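Local coordinates for protein thioredoxin (Bacillus cereus, PDB 3ZIT) that probably transfers electrons as a small thioredoxin-like, glutaredoxin-family oxidoreductase whose paired cysteines can form a disulfide, at residues R41-L44 and L45-D49; I68-L71 and Q72-N76. The protein carries 1 engineered substitution. All blocks are in the same frame, centred on the assembly; numbering follows the deposited sequence.

Contact 1: residues R41-L44 and L45-D49; sequences RNRL and LYDYD
The last turns of helix 38-47 open into a wider, pi-type turn here, and Arg43 and Tyr48 meet where it does so. Leu45 N bonds to Arg41 O and Tyr46 N to Asn42 O in the ordinary alpha pattern, 3.0 and 2.9 Å long. Arg43 O then takes two donors: Tyr48 N, five residues on, reaches it at 2.9 Å, almost in line with the C=O bond, and Asp47 N only weakly, its bond bent to 128° at the hydrogen. Asp49 leaves the helix with positive phi. In this thioredoxin-type fold the helix and the turn after it pack against the central sheet, Leu44 on Thr55 and Tyr48 on Val57 of strand 55-58.

Tyr48 CE2 lies 4.0 Å from Arg43 CB. The arginine itself bends at chi3 (-63°) and takes its guanidinium away to Tyr7 OH, a hydrogen bond, and to a cation-pi contact with Phe32. Asp47 meets the aliphatic part of the chain instead, OD2 lying 3.5 Å from Arg43 CG, and the two charged groups make no salt bridge. On the exposed side Asn42 and Tyr46 run alongside each other, amide and ring planes 62° apart, and Asn42 OD1 comes within 3.3 Å of Tyr46 CE2. Leu45 CD1 lies 3.9 Å from Arg41 CG, beside an extended arginine chain whose NH1 bonds to Val34 O.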
loop_
_atom_site.group_PDB
_atom_site.type_symbol
_atom_site.label_atom_id
_atom_site.label_comp_id
_atom_site.label_asym_id
_atom_site.label_seq_id
_atom_site.Cartn_x
_atom_site.Cartn_y
_atom_site.Cartn_z
ATOM N N ARG B 41 -9.681 -19.115 8.084
ATOM C CA ARG B 41 -10.631 -18.215 8.739
ATOM C C ARG B 41 -10.650 -18.447 10.233
ATOM O O ARG B 41 -10.698 -17.510 11.049
ATOM C CB ARG B 41 -11.999 -18.390 8.102
ATOM C CG ARG B 41 -13.039 -17.515 8.724
ATOM C CD ARG B 41 -14.368 -17.868 8.144
ATOM N NE ARG B 41 -15.363 -16.840 8.257
ATOM C CZ ARG B 41 -15.542 -15.808 7.434
ATOM N NH1 ARG B 41 -14.765 -15.586 6.345
ATOM N NH2 ARG B 41 -16.519 -14.968 7.719
ATOM N N ASN B 42 -10.644 -19.738 10.628
ATOM C CA ASN B 42 -10.666 -20.051 12.053
ATOM C C ASN B 42 -9.377 -19.639 12.728
ATOM O O ASN B 42 -9.446 -19.173 13.868
ATOM C CB ASN B 42 -10.937 -21.555 12.188
ATOM C CG ASN B 42 -12.400 -21.878 11.969
ATOM O OD1 ASN B 42 -13.242 -20.999 12.049
ATOM N ND2 ASN B 42 -12.698 -23.138 11.694
ATOM N N ARG B 43 -8.226 -19.772 12.066
ATOM C CA ARG B 43 -7.035 -19.260 12.685
ATOM C C ARG B 43 -7.071 -17.717 12.893
ATOM O O ARG B 43 -6.708 -17.240 13.960
ATOM C CB ARG B 43 -5.749 -19.579 11.887
ATOM C CG ARG B 43 -5.501 -21.083 11.807
ATOM C CD ARG B 43 -4.099 -21.369 11.312
ATOM N NE ARG B 43 -3.840 -20.864 9.924
ATOM C CZ ARG B 43 -4.222 -21.465 8.806
ATOM N NH1 ARG B 43 -4.852 -22.647 8.766
ATOM N NH2 ARG B 43 -3.920 -20.903 7.648
ATOM N N LEU B 44 -7.504 -16.988 11.871
ATOM C CA LEU B 44 -7.657 -15.537 11.948
ATOM C C LEU B 44 -8.483 -15.150 13.196
ATOM O O LEU B 44 -8.073 -14.316 13.993
ATOM C CB LEU B 44 -8.314 -15.024 10.665
ATOM C CG LEU B 44 -8.605 -13.521 10.657
ATOM C CD1 LEU B 44 -7.295 -12.749 10.526
ATOM C CD2 LEU B 44 -9.576 -13.187 9.592
ATOM N N LEU B 45 -9.658 -15.747 13.300
ATOM C CA LEU B 45 -10.675 -15.336 14.296
ATOM C C LEU B 45 -10.327 -15.853 15.657
ATOM O O LEU B 45 -10.455 -15.111 16.621
ATOM C CB LEU B 45 -12.034 -15.897 13.875
ATOM C CG LEU B 45 -12.700 -15.229 12.718
ATOM C CD1 LEU B 45 -13.898 -16.057 12.240
ATOM C CD2 LEU B 45 -13.074 -13.803 12.962
ATOM N N TYR B 46 -9.918 -17.093 15.761
ATOM C CA TYR B 46 -9.828 -17.761 17.097
ATOM C C TYR B 46 -8.381 -17.830 17.541
ATOM O O TYR B 46 -8.188 -17.908 18.722
ATOM C CB TYR B 46 -10.536 -19.159 17.033
ATOM C CG TYR B 46 -12.028 -19.071 16.599
ATOM C CD1 TYR B 46 -13.041 -18.626 17.455
ATOM C CD2 TYR B 46 -12.421 -19.448 15.331
ATOM C CE1 TYR B 46 -14.391 -18.507 17.011
ATOM C CE2 TYR B 46 -13.722 -19.264 14.859
ATOM C CZ TYR B 46 -14.691 -18.750 15.696
ATOM O OH TYR B 46 -16.015 -18.568 15.225
ATOM N N ASP B 47 -7.389 -18.067 16.710
ATOM C CA ASP B 47 -6.005 -18.106 17.135
ATOM C C ASP B 47 -5.386 -16.761 17.248
ATOM O O ASP B 47 -4.656 -16.435 18.184
ATOM C CB ASP B 47 -5.076 -18.891 16.164
ATOM C CG ASP B 47 -5.396 -20.326 16.056
ATOM O OD1 ASP B 47 -6.270 -20.807 16.783
ATOM O OD2 ASP B 47 -4.685 -20.954 15.239
ATOM N N TYR B 48 -5.684 -15.895 16.265
ATOM C CA TYR B 48 -5.077 -14.610 16.171
ATOM C C TYR B 48 -5.966 -13.457 16.647
ATOM O O TYR B 48 -5.508 -12.304 16.743
ATOM C CB TYR B 48 -4.537 -14.308 14.766
ATOM C CG TYR B 48 -3.548 -15.357 14.292
ATOM C CD1 TYR B 48 -2.486 -15.736 15.078
ATOM C CD2 TYR B 48 -3.679 -15.934 12.991
ATOM C CE1 TYR B 48 -1.573 -16.719 14.649
ATOM C CE2 TYR B 48 -2.785 -16.903 12.512
ATOM C CZ TYR B 48 -1.757 -17.294 13.348
ATOM O OH TYR B 48 -0.863 -18.192 12.882
ATOM N N ASP B 49 -7.176 -13.745 17.035
ATOM C CA ASP B 49 -7.993 -12.692 17.687
ATOM C C ASP B 49 -8.231 -11.466 16.793
ATOM O O ASP B 49 -8.281 -10.364 17.317
ATOM C CB ASP B 49 -7.329 -12.266 19.020
ATOM C CG ASP B 49 -7.439 -13.333 20.052
ATOM O OD1 ASP B 49 -8.200 -14.304 19.811
ATOM O OD2 ASP B 49 -6.777 -13.231 21.103
#

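Contact 2: residues I68-L71 and Q72-N76; sequences IEKL and QQLLN
Leu71 and Leu75 stand one turn apart on the buried side of helix 68-75, with Leu75 CD1 4.4 Å from Leu71 CB. Closer still is the backbone: Leu75 CG sits 3.3 Å from Leu71 O, the same oxygen that accepts the bond from Leu75 N. With CG anti to its own carbonyl carbon (chi1 -73°), Leu75 lays its branch back along the preceding turn. Leu71 reaches Val18 of helix 13-24 as well as Val56, Ile58 and Val63 of the sheet, and Leu75 touches Leu22 and Ile58, so the pair fills the seam between two helices and the strands.

This is the C-terminal helix of the thioredoxin-like fold. Three of its backbone bonds here, from Gln72 N, Gln73 N and Leu74 N, are fairly straight; the one from Leu75 N is bent to 140° at the hydrogen as the helix ends. A Schellman motif closes it: Asn76 takes positive phi, and its N bonds back to Gln73 O at 3.2 Å.

Toward solvent the packing is looser. Lys70, bent at chi2 (69°), passes Gln73 at about a right angle, its CD 4.0 Å from OE1. Leu74, which Lys70 CE approaches to 4.0 Å at CD1, lies against Ile58 and, on edge strand 61-64, Val63. A water tightens one spot: it donates to Glu69 O, which also accepts from Gln73 N, and accepts from Gln72 NE2 at 3.0 Å, tying the amide to the previous turn. Glu69 N bonds to OE2 of Glu69 of the second subunit.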
loop_
_atom_site.group_PDB
_atom_site.type_symbol
_atom_site.label_atom_id
_atom_site.label_comp_id
_atom_site.label_asym_id
_atom_site.label_seq_id
_atom_site.Cartn_x
_atom_site.Cartn_y
_atom_site.Cartn_z
ATOM N N ILE B 68 0.752 -0.161 7.724
ATOM C CA ILE B 68 1.959 -0.330 6.871
ATOM C C ILE B 68 3.253 -0.075 7.640
ATOM O O ILE B 68 4.220 -0.820 7.492
ATOM C CB ILE B 68 1.874 0.586 5.648
ATOM C CG1 ILE B 68 0.689 0.240 4.761
ATOM C CG2 ILE B 68 3.179 0.551 4.862
ATOM C CD1 ILE B 68 0.674 -1.218 4.212
ATOM N N GLU B 69 3.295 1.003 8.450
ATOM C CA GLU B 69 4.537 1.319 9.192
ATOM C C GLU B 69 4.872 0.215 10.199
ATOM O O GLU B 69 6.015 -0.151 10.344
ATOM C CB GLU B 69 4.482 2.712 9.839
ATOM C CG GLU B 69 4.554 3.817 8.800
ATOM C CD GLU B 69 5.277 5.107 9.203
ATOM O OE1 GLU B 69 4.745 5.857 10.065
ATOM O OE2 GLU B 69 6.361 5.408 8.672
ATOM N N LYS B 70 3.874 -0.340 10.846
ATOM C CA LYS B 70 4.128 -1.427 11.824
ATOM C C LYS B 70 4.619 -2.647 11.071
ATOM O O LYS B 70 5.552 -3.314 11.509
ATOM C CB LYS B 70 2.822 -1.739 12.543
ATOM C CG LYS B 70 2.923 -2.841 13.536
ATOM C CD LYS B 70 3.710 -2.462 14.653
ATOM C CE LYS B 70 3.525 -3.402 15.847
ATOM N NZ LYS B 70 4.435 -3.020 16.912
ATOM N N LEU B 71 4.072 -2.965 9.911
ATOM C CA LEU B 71 4.642 -4.068 9.085
ATOM C C LEU B 71 6.098 -3.825 8.738
ATOM O O LEU B 71 6.895 -4.749 8.826
ATOM C CB LEU B 71 3.809 -4.215 7.843
ATOM C CG LEU B 71 2.485 -4.719 7.854
ATOM C CD1 LEU B 71 2.221 -4.989 6.265
ATOM C CD2 LEU B 71 2.396 -6.038 8.517
ATOM N N GLN B 72 6.388 -2.622 8.275
ATOM C CA GLN B 72 7.737 -2.321 7.893
ATOM C C GLN B 72 8.657 -2.575 9.059
ATOM O O GLN B 72 9.750 -3.119 8.865
ATOM C CB GLN B 72 7.863 -0.859 7.499
ATOM C CG GLN B 72 7.405 -0.513 6.185
ATOM C CD GLN B 72 7.931 0.839 5.804
ATOM O OE1 GLN B 72 8.250 1.061 4.661
ATOM N NE2 GLN B 72 8.013 1.753 6.758
ATOM N N GLN B 73 8.302 -2.071 10.266
ATOM C CA GLN B 73 9.131 -2.234 11.433
ATOM C C GLN B 73 9.355 -3.700 11.757
ATOM O O GLN B 73 10.459 -4.127 11.912
ATOM C CB GLN B 73 8.442 -1.539 12.657
ATOM C CG GLN B 73 8.452 -0.019 12.747
ATOM C CD GLN B 73 7.419 0.592 13.682
ATOM O OE1 GLN B 73 6.859 0.022 14.713
ATOM N NE2 GLN B 73 7.160 1.849 13.350
ATOM N N LEU B 74 8.285 -4.466 11.805
ATOM C CA LEU B 74 8.405 -5.889 12.197
ATOM C C LEU B 74 9.141 -6.741 11.178
ATOM O O LEU B 74 9.710 -7.747 11.503
ATOM C CB LEU B 74 7.028 -6.461 12.474
ATOM C CG LEU B 74 6.344 -5.944 13.719
ATOM C CD1 LEU B 74 4.969 -6.526 13.807
ATOM C CD2 LEU B 74 7.146 -6.128 15.039
ATOM N N LEU B 75 9.119 -6.333 9.909
ATOM C CA LEU B 75 9.731 -7.124 8.857
ATOM C C LEU B 75 11.157 -6.755 8.725
ATOM O O LEU B 75 11.871 -7.447 7.949
ATOM C CB LEU B 75 9.005 -6.954 7.565
ATOM C CG LEU B 75 7.658 -7.662 7.546
ATOM C CD1 LEU B 75 6.802 -7.156 6.373
ATOM C CD2 LEU B 75 7.756 -9.185 7.537
ATOM N N ASN B 76 11.650 -5.717 9.401
ATOM C CA ASN B 76 13.070 -5.378 9.329
ATOM C C ASN B 76 13.512 -5.104 7.920
ATOM O O ASN B 76 14.602 -5.488 7.523
ATOM C CB ASN B 76 14.033 -6.421 10.010
ATOM C CG ASN B 76 13.656 -6.566 11.440
ATOM O OD1 ASN B 76 13.449 -5.588 12.149
ATOM N ND2 ASN B 76 13.610 -7.823 11.877
HETATM O O HOH W 1 8.075 1.890 9.736
#

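Overall arrangement
Both contacts are local, each within one helix and its end, and each has a buried side and an exposed one. They lie on opposite sides of the chain's centre, their own centres 21 Å apart, and do not touch. Strand 55-58 receives side chains from both. The inner side of contact 2 is aliphatic, packed against helix 13-24 and the sheet, whereas contact 1 also sends polar ends to other parts of the chain, an arginine to Tyr7 and Phe32 and a tyrosine, weakly, to Glu5. Both helices give way to a positive-phi residue, one after a pi-type widening at 45-47, the other through a Schellman motif. Contact 2 alone reaches the second subunit.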